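Inorganic pyrophosphatase (Shewanella sp. AS-11, PDB 6LL7) probably catalyses the hydrolysis of inorganic diphosphate to two phosphates, as a manganese-dependent enzyme of the DHH phosphatase family. Local coordinates at residues 3-8 and 35-40; 74-79 and 95-100; 112-117 and 157-162. All blocks are in the same frame, centred on the assembly; numbering follows the deposited sequence.

Contact 1: residues 3-8 and 35-40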
ATOM      1  N   SER A   3     -24.215 -10.818   4.366  1.00 39.28           N
ATOM      2  CA  SER A   3     -22.791 -10.993   4.699  1.00 38.82           C
ATOM      3  C   SER A   3     -22.111  -9.618   4.787  1.00 37.67           C
ATOM      4  O   SER A   3     -22.656  -8.657   4.220  1.00 37.58           O
ATOM      5  CB  SER A   3     -22.107 -11.890   3.684  1.00 39.56           C
ATOM      6  OG  SER A   3     -23.041 -12.616   2.891  1.00 42.41           O
ATOM      7  N   MET A   4     -20.951  -9.525   5.436  1.00 36.10           N
ATOM      8  CA  MET A   4     -20.117  -8.295   5.372  1.00 35.91           C
ATOM      9  C   MET A   4     -19.158  -8.406   4.172  1.00 33.62           C
ATOM     10  O   MET A   4     -18.744  -9.532   3.843  1.00 31.05           O
ATOM     11  CB  MET A   4     -19.320  -8.066   6.661  1.00 37.55           C
ATOM     12  CG  MET A   4     -18.160  -9.043   6.839  1.00 38.45           C
ATOM     13  SD  MET A   4     -17.166  -8.777   8.312  1.00 39.84           S
ATOM     14  CE  MET A   4     -18.228  -9.508   9.560  1.00 41.18           C
ATOM     15  N   TYR A   5     -18.811  -7.260   3.586  1.00 31.98           N
ATOM     16  CA  TYR A   5     -17.733  -7.094   2.583  1.00 31.15           C
ATOM     17  C   TYR A   5     -16.484  -6.552   3.290  1.00 30.77           C
ATOM     18  O   TYR A   5     -16.535  -5.448   3.922  1.00 30.01           O
ATOM     19  CB  TYR A   5     -18.187  -6.189   1.435  1.00 30.97           C
ATOM     20  CG  TYR A   5     -19.303  -6.791   0.627  1.00 30.66           C
ATOM     21  CD1 TYR A   5     -20.633  -6.567   0.952  1.00 30.81           C
ATOM     22  CD2 TYR A   5     -19.021  -7.605  -0.455  1.00 30.39           C
ATOM     23  CE1 TYR A   5     -21.660  -7.141   0.219  1.00 30.05           C
ATOM     24  CE2 TYR A   5     -20.032  -8.198  -1.190  1.00 30.29           C
ATOM     25  CZ  TYR A   5     -21.350  -7.941  -0.869  1.00 30.26           C
ATOM     26  OH  TYR A   5     -22.318  -8.539  -1.613  1.00 30.05           O
ATOM     27  N   VAL A   6     -15.394  -7.321   3.221  1.00 29.75           N
ATOM     28  CA  VAL A   6     -14.072  -6.917   3.764  1.00 29.23           C
ATOM     29  C   VAL A   6     -13.312  -6.258   2.620  1.00 29.00           C
ATOM     30  O   VAL A   6     -13.152  -6.907   1.555  1.00 28.08           O
ATOM     31  CB  VAL A   6     -13.287  -8.115   4.309  1.00 29.41           C
ATOM     32  CG1 VAL A   6     -11.983  -7.651   4.918  1.00 29.49           C
ATOM     33  CG2 VAL A   6     -14.096  -8.937   5.295  1.00 29.27           C
ATOM     34  N   VAL A   7     -12.898  -5.006   2.788  1.00 28.19           N
ATOM     35  CA  VAL A   7     -12.356  -4.288   1.607  1.00 28.77           C
ATOM     36  C   VAL A   7     -11.284  -3.295   2.057  1.00 28.33           C
ATOM     37  O   VAL A   7     -11.481  -2.627   3.084  1.00 28.42           O
ATOM     38  CB  VAL A   7     -13.496  -3.643   0.795  1.00 29.01           C
ATOM     39  CG1 VAL A   7     -14.176  -2.516   1.561  1.00 28.99           C
ATOM     40  CG2 VAL A   7     -13.000  -3.170  -0.571  1.00 28.74           C
ATOM     41  N   GLY A   8     -10.178  -3.255   1.313  1.00 28.26           N
ATOM     42  CA  GLY A   8      -9.070  -2.314   1.524  1.00 28.90           C
ATOM     43  C   GLY A   8      -9.269  -1.036   0.724  1.00 29.20           C
ATOM     44  O   GLY A   8     -10.400  -0.772   0.282  1.00 27.74           O
ATOM     45  N   ILE A  35     -17.382 -11.661   2.727  1.00 31.89           N
ATOM     46  CA  ILE A  35     -16.972 -11.739   1.296  1.00 32.45           C
ATOM     47  C   ILE A  35     -15.804 -10.769   1.110  1.00 31.90           C
ATOM     48  O   ILE A  35     -15.994  -9.566   1.350  1.00 33.78           O
ATOM     49  CB  ILE A  35     -18.160 -11.383   0.362  1.00 33.63           C
ATOM     50  CG1 ILE A  35     -19.389 -12.275   0.584  1.00 34.33           C
ATOM     51  CG2 ILE A  35     -17.731 -11.377  -1.095  1.00 33.96           C
ATOM     52  CD1 ILE A  35     -20.700 -11.583   0.236  1.00 34.45           C
ATOM     53  N   ALA A  36     -14.642 -11.269   0.699  1.00 31.24           N
ATOM     54  CA  ALA A  36     -13.490 -10.439   0.283  1.00 30.80           C
ATOM     55  C   ALA A  36     -13.909  -9.619  -0.940  1.00 30.07           C
ATOM     56  O   ALA A  36     -14.639 -10.153  -1.787  1.00 30.89           O
ATOM     57  CB  ALA A  36     -12.297 -11.312   0.001  1.00 30.39           C
ATOM     58  N   ALA A  37     -13.480  -8.366  -1.015  1.00 29.70           N
ATOM     59  CA  ALA A  37     -13.761  -7.451  -2.142  1.00 29.43           C
ATOM     60  C   ALA A  37     -12.566  -6.521  -2.373  1.00 29.86           C
ATOM     61  O   ALA A  37     -11.724  -6.392  -1.453  1.00 30.89           O
ATOM     62  CB  ALA A  37     -15.006  -6.673  -1.855  1.00 29.06           C
ATOM     63  N   ARG A  38     -12.490  -5.912  -3.560  1.00 29.34           N
ATOM     64  CA  ARG A  38     -11.444  -4.923  -3.920  1.00 29.06           C
ATOM     65  C   ARG A  38     -12.085  -3.742  -4.654  1.00 29.52           C
ATOM     66  O   ARG A  38     -13.150  -3.928  -5.265  1.00 29.47           O
ATOM     67  CB  ARG A  38     -10.375  -5.562  -4.816  1.00 29.91           C
ATOM     68  CG  ARG A  38     -10.895  -6.141  -6.125  1.00 30.28           C
ATOM     69  CD  ARG A  38      -9.871  -7.023  -6.801  1.00 30.65           C
ATOM     70  NE  ARG A  38     -10.467  -7.851  -7.847  1.00 31.54           N
ATOM     71  CZ  ARG A  38     -10.536  -7.560  -9.143  1.00 32.02           C
ATOM     72  NH1 ARG A  38     -10.076  -6.412  -9.617  1.00 32.77           N
ATOM     73  NH2 ARG A  38     -11.128  -8.409  -9.954  1.00 32.34           N
ATOM     74  N   LEU A  39     -11.409  -2.599  -4.649  1.00 30.12           N
ATOM     75  CA  LEU A  39     -11.861  -1.324  -5.269  1.00 31.26           C
ATOM     76  C   LEU A  39     -11.085  -1.043  -6.564  1.00 32.48           C
ATOM     77  O   LEU A  39     -11.271   0.051  -7.138  1.00 33.37           O
ATOM     78  CB  LEU A  39     -11.651  -0.200  -4.252  1.00 30.75           C
ATOM     79  CG  LEU A  39     -12.681  -0.150  -3.115  1.00 30.49           C
ATOM     80  CD1 LEU A  39     -12.263   0.851  -2.046  1.00 30.01           C
ATOM     81  CD2 LEU A  39     -14.071   0.196  -3.639  1.00 30.68           C
ATOM     82  N   GLY A  40     -10.225  -1.969  -7.001  1.00 32.46           N
ATOM     83  CA  GLY A  40      -9.422  -1.775  -8.219  1.00 33.02           C
ATOM     84  C   GLY A  40      -8.745  -3.050  -8.659  1.00 33.73           C
ATOM     85  O   GLY A  40      -8.914  -4.096  -7.982  1.00 33.74           O
TER
HETATM   86  O   HOH W   1      -9.344  -4.805  -0.928  1.00 16.38           O

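Contact 2: residues 74-79 and 95-100. With MN (manganese (II) ion), chain F; CA (calcium ion), chain G.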
ATOM      1  N   HIS A  74      -6.672   1.283   6.066  1.00 27.27           N
ATOM      2  CA  HIS A  74      -6.846   2.761   6.151  1.00 27.58           C
ATOM      3  C   HIS A  74      -7.946   3.083   7.178  1.00 26.77           C
ATOM      4  O   HIS A  74      -8.613   2.149   7.634  1.00 25.83           O
ATOM      5  CB  HIS A  74      -7.177   3.341   4.770  1.00 27.29           C
ATOM      6  CG  HIS A  74      -8.524   2.938   4.269  1.00 27.50           C
ATOM      7  ND1 HIS A  74      -9.634   3.746   4.447  1.00 28.38           N
ATOM      8  CD2 HIS A  74      -8.939   1.857   3.569  1.00 27.44           C
ATOM      9  CE1 HIS A  74     -10.675   3.162   3.902  1.00 27.92           C
ATOM     10  NE2 HIS A  74     -10.280   2.010   3.351  1.00 27.80           N
ATOM     11  N   SER A  75      -8.118   4.357   7.512  1.00 26.32           N
ATOM     12  CA  SER A  75      -9.298   4.863   8.248  1.00 27.28           C
ATOM     13  C   SER A  75      -9.687   6.233   7.682  1.00 28.62           C
ATOM     14  O   SER A  75     -10.072   7.106   8.476  1.00 27.68           O
ATOM     15  CB  SER A  75      -9.055   4.890   9.745  1.00 26.62           C
ATOM     16  OG  SER A  75      -7.924   5.685  10.096  1.00 26.12           O
ATOM     17  N   GLU A  76      -9.589   6.379   6.355  1.00 30.38           N
ATOM     18  CA  GLU A  76      -9.816   7.652   5.613  1.00 32.94           C
ATOM     19  C   GLU A  76     -11.078   7.543   4.743  1.00 32.95           C
ATOM     20  O   GLU A  76     -11.300   6.473   4.132  1.00 31.48           O
ATOM     21  CB  GLU A  76      -8.638   7.989   4.696  1.00 34.91           C
ATOM     22  CG  GLU A  76      -7.283   8.008   5.382  1.00 36.35           C
ATOM     23  CD  GLU A  76      -7.095   9.153   6.365  1.00 38.36           C
ATOM     24  OE1 GLU A  76      -7.690  10.254   6.145  1.00 39.10           O
ATOM     25  OE2 GLU A  76      -6.349   8.947   7.359  1.00 40.38           O
ATOM     26  N   ILE A  77     -11.828   8.646   4.640  1.00 33.70           N
ATOM     27  CA  ILE A  77     -12.986   8.794   3.717  1.00 34.07           C
ATOM     28  C   ILE A  77     -12.483   8.653   2.275  1.00 34.81           C
ATOM     29  O   ILE A  77     -13.113   7.872   1.538  1.00 33.64           O
ATOM     30  CB  ILE A  77     -13.718  10.128   3.975  1.00 35.35           C
ATOM     31  CG1 ILE A  77     -14.367  10.143   5.365  1.00 35.38           C
ATOM     32  CG2 ILE A  77     -14.727  10.433   2.871  1.00 35.63           C
ATOM     33  CD1 ILE A  77     -14.992  11.470   5.739  1.00 36.09           C
ATOM     34  N   THR A  78     -11.403   9.355   1.877  1.00 36.71           N
ATOM     35  CA  THR A  78     -10.969   9.441   0.451  1.00 38.37           C
ATOM     36  C   THR A  78     -10.537   8.061  -0.043  1.00 39.17           C
ATOM     37  O   THR A  78     -10.797   7.769  -1.223  1.00 40.45           O
ATOM     38  CB  THR A  78      -9.843  10.458   0.174  1.00 39.55           C
ATOM     39  OG1 THR A  78      -8.744  10.239   1.058  1.00 40.04           O
ATOM     40  CG2 THR A  78     -10.288  11.901   0.294  1.00 40.80           C
ATOM     41  N   GLN A  79      -9.926   7.233   0.817  1.00 39.12           N
ATOM     42  CA  GLN A  79      -9.462   5.871   0.440  1.00 39.78           C
ATOM     43  C   GLN A  79     -10.599   4.850   0.528  1.00 37.18           C
ATOM     44  O   GLN A  79     -10.403   3.722   0.066  1.00 36.87           O
ATOM     45  CB  GLN A  79      -8.269   5.468   1.304  1.00 42.89           C
ATOM     46  CG  GLN A  79      -6.959   6.052   0.795  1.00 46.54           C
ATOM     47  CD  GLN A  79      -5.781   5.451   1.514  1.00 49.27           C
ATOM     48  OE1 GLN A  79      -5.115   4.545   1.009  1.00 51.34           O
ATOM     49  NE2 GLN A  79      -5.531   5.961   2.713  1.00 51.39           N
ATOM     50  N   HIS A  95      -3.075  -0.057  10.504  1.00 30.00           N
ATOM     51  CA  HIS A  95      -1.812   0.299  11.194  1.00 30.04           C
ATOM     52  C   HIS A  95      -1.422   1.732  10.825  1.00 30.59           C
ATOM     53  O   HIS A  95      -0.220   2.028  10.869  1.00 30.99           O
ATOM     54  CB  HIS A  95      -0.711  -0.694  10.821  1.00 29.54           C
ATOM     55  CG  HIS A  95      -0.392  -0.741   9.360  1.00 29.70           C
ATOM     56  ND1 HIS A  95       0.782  -0.228   8.833  1.00 30.01           N
ATOM     57  CD2 HIS A  95      -1.095  -1.219   8.310  1.00 29.58           C
ATOM     58  CE1 HIS A  95       0.784  -0.396   7.527  1.00 30.00           C
ATOM     59  NE2 HIS A  95      -0.361  -1.011   7.181  1.00 28.91           N
ATOM     60  N   HIS A  96      -2.394   2.582  10.486  1.00 30.58           N
ATOM     61  CA  HIS A  96      -2.165   4.021  10.208  1.00 31.28           C
ATOM     62  C   HIS A  96      -2.729   4.882  11.337  1.00 31.42           C
ATOM     63  O   HIS A  96      -3.449   4.353  12.214  1.00 29.57           O
ATOM     64  CB  HIS A  96      -2.798   4.436   8.883  1.00 32.20           C
ATOM     65  CG  HIS A  96      -2.181   3.750   7.712  1.00 33.46           C
ATOM     66  ND1 HIS A  96      -2.688   2.566   7.190  1.00 33.00           N
ATOM     67  CD2 HIS A  96      -1.087   4.062   6.976  1.00 33.55           C
ATOM     68  CE1 HIS A  96      -1.925   2.179   6.193  1.00 33.82           C
ATOM     69  NE2 HIS A  96      -0.949   3.098   6.026  1.00 33.37           N
ATOM     70  N   LYS A  97      -2.413   6.172  11.252  1.00 32.46           N
ATOM     71  CA  LYS A  97      -3.061   7.278  11.991  1.00 32.42           C
ATOM     72  C   LYS A  97      -4.581   7.164  11.828  1.00 31.21           C
ATOM     73  O   LYS A  97      -5.058   6.595  10.832  1.00 28.88           O
ATOM     74  CB  LYS A  97      -2.496   8.621  11.512  1.00 34.55           C
ATOM     75  CG  LYS A  97      -2.911   9.064  10.110  1.00 35.87           C
ATOM     76  CD  LYS A  97      -2.370  10.453   9.758  1.00 37.55           C
ATOM     77  CE  LYS A  97      -2.980  11.052   8.508  1.00 38.76           C
ATOM     78  NZ  LYS A  97      -4.469  11.005   8.549  1.00 39.29           N
ATOM     79  N   LEU A  98      -5.318   7.643  12.825  1.00 31.58           N
ATOM     80  CA  LEU A  98      -6.794   7.586  12.819  1.00 32.21           C
ATOM     81  C   LEU A  98      -7.305   8.756  11.963  1.00 32.88           C
ATOM     82  O   LEU A  98      -7.071   9.920  12.337  1.00 31.85           O
ATOM     83  CB  LEU A  98      -7.322   7.634  14.258  1.00 31.95           C
ATOM     84  CG  LEU A  98      -8.845   7.568  14.384  1.00 31.38           C
ATOM     85  CD1 LEU A  98      -9.367   6.233  13.891  1.00 31.16           C
ATOM     86  CD2 LEU A  98      -9.292   7.871  15.789  1.00 31.52           C
ATOM     87  N   GLY A  99      -7.961   8.426  10.846  1.00 34.28           N
ATOM     88  CA  GLY A  99      -8.487   9.403   9.884  1.00 34.93           C
ATOM     89  C   GLY A  99      -9.931   9.736  10.168  1.00 35.48           C
ATOM     90  O   GLY A  99     -10.394   9.485  11.299  1.00 35.91           O
ATOM     91  N   ASP A 100     -10.632  10.231   9.148  1.00 35.48           N
ATOM     92  CA  ASP A 100     -11.906  10.971   9.317  1.00 35.08           C
ATOM     93  C   ASP A 100     -13.088  10.016   9.121  1.00 33.69           C
ATOM     94  O   ASP A 100     -14.249  10.495   9.130  1.00 34.16           O
ATOM     95  CB  ASP A 100     -11.922  12.221   8.421  1.00 35.88           C
ATOM     96  CG  ASP A 100     -11.581  11.991   6.953  1.00 36.01           C
ATOM     97  OD1 ASP A 100     -11.322  10.827   6.570  1.00 34.40           O
ATOM     98  OD2 ASP A 100     -11.577  12.997   6.203  1.00 37.24           O
TER
HETATM   99 MN    MN F 402      -0.601  -1.494   4.995  1.00 27.30          MN
HETATM  100 CA    CA G 403     -12.417   9.667  13.257  1.00 33.93          CA
HETATM  101  O   HOH W   2      -6.357   3.838  11.138  1.00 12.80           O
HETATM  102  O   HOH W   3     -10.170  11.194   3.803  1.00 30.59           O
HETATM  103  O   HOH W   4       0.430   0.269   3.676  1.00 24.18           O

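Contact 3: residues 112-117 and 157-162. Unlike the reference sequence in segment 112-117: Ser117 (reference Arg).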
ATOM      1  N   ARG A 112      -3.116  -1.011  15.321  1.00 27.30           N
ATOM      2  CA  ARG A 112      -1.851  -1.121  16.092  1.00 28.66           C
ATOM      3  C   ARG A 112      -0.760  -0.349  15.361  1.00 28.97           C
ATOM      4  O   ARG A 112      -0.755  -0.309  14.143  1.00 29.18           O
ATOM      5  CB  ARG A 112      -1.465  -2.589  16.294  1.00 27.87           C
ATOM      6  CG  ARG A 112      -2.546  -3.440  16.940  1.00 28.20           C
ATOM      7  CD  ARG A 112      -2.815  -3.235  18.440  1.00 28.08           C
ATOM      8  NE  ARG A 112      -3.502  -4.423  18.990  1.00 27.81           N
ATOM      9  CZ  ARG A 112      -4.824  -4.595  19.099  1.00 27.50           C
ATOM     10  NH1 ARG A 112      -5.687  -3.647  18.760  1.00 27.12           N
ATOM     11  NH2 ARG A 112      -5.290  -5.735  19.574  1.00 27.71           N
ATOM     12  N   PRO A 113       0.199   0.268  16.084  1.00 30.41           N
ATOM     13  CA  PRO A 113       1.305   0.988  15.443  1.00 30.75           C
ATOM     14  C   PRO A 113       2.380   0.003  14.954  1.00 31.26           C
ATOM     15  O   PRO A 113       3.457  -0.090  15.558  1.00 32.68           O
ATOM     16  CB  PRO A 113       1.789   1.900  16.578  1.00 31.41           C
ATOM     17  CG  PRO A 113       1.561   1.053  17.841  1.00 31.54           C
ATOM     18  CD  PRO A 113       0.267   0.311  17.558  1.00 30.95           C
ATOM     19  N   VAL A 114       2.043  -0.736  13.893  1.00 29.91           N
ATOM     20  CA  VAL A 114       2.900  -1.766  13.252  1.00 29.81           C
ATOM     21  C   VAL A 114       3.009  -1.405  11.771  1.00 30.64           C
ATOM     22  O   VAL A 114       2.454  -0.350  11.376  1.00 29.82           O
ATOM     23  CB  VAL A 114       2.355  -3.184  13.478  1.00 28.98           C
ATOM     24  CG1 VAL A 114       2.405  -3.548  14.943  1.00 28.42           C
ATOM     25  CG2 VAL A 114       0.951  -3.368  12.919  1.00 28.95           C
ATOM     26  N   GLY A 115       3.727  -2.220  11.004  1.00 31.16           N
ATOM     27  CA  GLY A 115       4.062  -1.941   9.594  1.00 32.62           C
ATOM     28  C   GLY A 115       3.077  -2.553   8.610  1.00 33.35           C
ATOM     29  O   GLY A 115       3.272  -2.326   7.390  1.00 35.39           O
ATOM     30  N   CYS A 116       2.062  -3.291   9.076  1.00 32.91           N
ATOM     31  CA  CYS A 116       1.170  -4.073   8.186  1.00 32.53           C
ATOM     32  C   CYS A 116      -0.134  -4.528   8.864  1.00 32.70           C
ATOM     33  O   CYS A 116      -0.070  -5.190   9.932  1.00 34.39           O
ATOM     34  CB  CYS A 116       1.910  -5.298   7.680  1.00 32.46           C
ATOM     35  SG  CYS A 116       1.129  -6.056   6.239  1.00 32.41           S
ATOM     36  N   SER A 117      -1.273  -4.279   8.200  1.00 30.51           N
ATOM     37  CA  SER A 117      -2.624  -4.712   8.633  1.00 29.30           C
ATOM     38  C   SER A 117      -2.631  -6.229   8.878  1.00 28.77           C
ATOM     39  O   SER A 117      -3.277  -6.698   9.830  1.00 28.91           O
ATOM     40  CB  SER A 117      -3.683  -4.306   7.643  1.00 28.89           C
ATOM     41  OG  SER A 117      -3.535  -2.960   7.233  1.00 28.65           O
ATOM     42  N   THR A 157       8.233  -2.962  12.323  1.00 27.30           N
ATOM     43  CA  THR A 157       8.339  -3.043  13.808  1.00 27.39           C
ATOM     44  C   THR A 157       8.637  -4.494  14.210  1.00 27.75           C
ATOM     45  O   THR A 157       8.563  -5.399  13.334  1.00 27.00           O
ATOM     46  CB  THR A 157       7.075  -2.555  14.529  1.00 26.48           C
ATOM     47  OG1 THR A 157       6.090  -3.564  14.339  1.00 25.75           O
ATOM     48  CG2 THR A 157       6.552  -1.225  14.041  1.00 26.32           C
ATOM     49  N   THR A 158       8.953  -4.684  15.484  1.00 28.70           N
ATOM     50  CA  THR A 158       9.213  -5.991  16.138  1.00 29.43           C
ATOM     51  C   THR A 158       8.052  -6.935  15.841  1.00 29.26           C
ATOM     52  O   THR A 158       8.311  -8.123  15.549  1.00 31.70           O
ATOM     53  CB  THR A 158       9.318  -5.824  17.660  1.00 29.45           C
ATOM     54  OG1 THR A 158      10.358  -4.883  17.918  1.00 29.60           O
ATOM     55  CG2 THR A 158       9.554  -7.140  18.378  1.00 29.78           C
ATOM     56  N   ALA A 159       6.820  -6.418  15.907  1.00 28.09           N
ATOM     57  CA  ALA A 159       5.598  -7.241  15.777  1.00 27.87           C
ATOM     58  C   ALA A 159       5.516  -7.838  14.358  1.00 27.27           C
ATOM     59  O   ALA A 159       5.163  -9.038  14.243  1.00 27.71           O
ATOM     60  CB  ALA A 159       4.393  -6.419  16.150  1.00 27.70           C
ATOM     61  N   ASP A 160       5.871  -7.053  13.334  1.00 26.17           N
ATOM     62  CA  ASP A 160       5.929  -7.499  11.917  1.00 26.58           C
ATOM     63  C   ASP A 160       6.940  -8.642  11.753  1.00 28.05           C
ATOM     64  O   ASP A 160       6.579  -9.645  11.110  1.00 28.40           O
ATOM     65  CB  ASP A 160       6.255  -6.325  10.997  1.00 26.32           C
ATOM     66  CG  ASP A 160       5.256  -5.190  11.131  1.00 25.67           C
ATOM     67  OD1 ASP A 160       4.141  -5.338  10.621  1.00 25.91           O
ATOM     68  OD2 ASP A 160       5.583  -4.205  11.756  1.00 24.59           O
ATOM     69  N   ILE A 161       8.154  -8.525  12.307  1.00 29.19           N
ATOM     70  CA  ILE A 161       9.248  -9.532  12.128  1.00 30.42           C
ATOM     71  C   ILE A 161       8.823 -10.859  12.768  1.00 31.81           C
ATOM     72  O   ILE A 161       8.854 -11.878  12.054  1.00 33.38           O
ATOM     73  CB  ILE A 161      10.581  -9.005  12.707  1.00 30.16           C
ATOM     74  CG1 ILE A 161      11.120  -7.837  11.874  1.00 29.73           C
ATOM     75  CG2 ILE A 161      11.602 -10.126  12.871  1.00 30.24           C
ATOM     76  CD1 ILE A 161      12.111  -6.987  12.629  1.00 30.62           C
ATOM     77  N   ARG A 162       8.460 -10.851  14.051  1.00 34.31           N
ATOM     78  CA  ARG A 162       8.039 -12.056  14.825  1.00 36.99           C
ATOM     79  C   ARG A 162       6.861 -12.737  14.112  1.00 35.48           C
ATOM     80  O   ARG A 162       6.860 -13.980  13.977  1.00 34.02           O
ATOM     81  CB  ARG A 162       7.652 -11.678  16.263  1.00 40.92           C
ATOM     82  CG  ARG A 162       8.805 -11.218  17.153  1.00 45.95           C
ATOM     83  CD  ARG A 162       8.357 -11.025  18.602  1.00 50.83           C
ATOM     84  NE  ARG A 162       6.943 -10.607  18.666  1.00 56.01           N
ATOM     85  CZ  ARG A 162       6.447  -9.477  19.199  1.00 57.35           C
ATOM     86  NH1 ARG A 162       7.224  -8.594  19.807  1.00 58.77           N
ATOM     87  NH2 ARG A 162       5.142  -9.251  19.138  1.00 57.25           N
TER

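Contact 1: residues 3-8 and 35-40
Tyr5 and Ile35 meet because each directs its leading branch opposite its own carbonyl carbon, CG of Tyr5 at chi1 -65° and CG1 of Ile35 at chi1 -57°. The two side chains therefore run side by side, and the phenol slants against the branched isoleucine, with Tyr5 CE2 3.7 Å from Ile35 CD1. That methyl also touches Ser3, while Lys61 makes a cation-pi contact with the ring. Further along the same face, Val7 CG2 lies 4.2 Å from Ala37 CB and 4.0 Å from Leu39 CG; a methyl at position 37 is small enough to fit beside both Val7 and Tyr5. Val6 and Ala36 point to the other face, which helix 14-29 covers through Leu23 and Ala20.

The strands themselves are parallel neighbours, joined by the right-handed crossover usual for a beta-alpha-beta unit. Ile35 N donates to Met4 O at 2.8 Å, and the ladder continues from Val6 N to Ile35 O and from Ala37 N to Val6 O. Beyond it the chains part, and water 1 fills in, accepting from Gly8 N at 2.8 Å and donating to Ala37 O at 2.9 Å. Three direct amide bonds thus hold the strand pair together, and a water bridge replaces them at the C-terminal ends of the strands, where Gly8 leads into the loop of the manganese ligand His9.

Contact 2: residues 74-79 and 95-100
Ser75 and Gly99 meet in a junction of two loops where a side-chain hydroxyl receives the backbone N-H of the other loop: Gly99 N donates to Ser75 OG at 2.8 Å, with a nearly straight N-H...O angle of 165°. Water 2 lies 2.6 Å from the same Ser75 OG and close to Lys97 O, to which it may donate. Glycine suits position 99 because a side chain there would run into Ser75 O and the carboxylate of Glu76. The chain of Glu76 bends at chi2 (-69°), which brings OE2 to within 3.3 Å of Gly99 CA and into a salt bridge of 3.0 Å with Lys97 NZ. The lysine crosses it at about a right angle, reaching the syn side of the carboxylate from somewhat out of its plane.

Asp100 answers from the other end. Its OD1 accepts from Ile77 N at 3.0 Å, again on the syn side, and takes a second hydrogen from water 3, which also accepts from Thr78 N. Glu76 OE1 comes within 3.7 Å of Asp100 OD1, and the nearby ammonium of Lys97 probably eases this approach of like charges.

Gly99 O, turned to the calcium ion, shares it with Leu101 O, while His95 NE2 binds manganese at 2.2 Å alongside Asp15, Asp73 and Asp147. Loops that follow neighbouring parallel strands and carry metal ligands are typical of the DHH-family dinuclear metal site.

Contact 3: residues 112-117 and 157-162
The carboxylate of Asp160 meets the backbone of Gly115 near its own plane, OD2 accepting from Gly115 N on the syn side at 2.8 Å, with the donor 18° out of plane. On the anti side of the same oxygen Thr157 N donates at 3.0 Å, and from above the plane the hydroxyl of Thr157 donates as well, OG1 to Asp160 OD2 2.7 Å. The other oxygen, OD1, is held by Thr119.

Thr157 is the N-cap of helix 158-171, and with Asp160 it forms a capping box; its OG1, set between backbone N and carbonyl carbon (chi1 73°), also accepts a weak bond from Ala159 N. The methyl of Thr157, CG2, packs 3.6 Å from the carbonyl O of Pro113, the residue at the centre of an inverse gamma turn. Val114 supplies the apolar part, its CG1 resting 3.7 Å from Ala159 CB, where a small methyl leaves room for a branched neighbour. Gly115 can bring its backbone this close because it has no side chain to meet OD2.

Three donors on one buried oxygen would probably stabilise the ionised form of Asp160, making this acid both the second member of the capping box and the tie that fixes the loop leading to helix 117-128.

The contacts come one after another along the chain, without overlap, and step across the parallel six-stranded sheet. Contact 1 pairs strands 4-7 and 34-38, contact 2 joins the loops after strands 68-72 and 88-94, and contact 3 ties the loop after strand 108-111 to the start of helix 158-171. Centres of contacts 1 and 2 lie about 16 Å apart, those of 2 and 3 about 17 Å, and those of 1 and 3 about 23 Å. Gly8 packs against His74, and His95 probably bonds through ND1 to Val114 O, at 3.0 Å, which probably helps to orient this manganese ligand. The metal site thus gathers where the strands end.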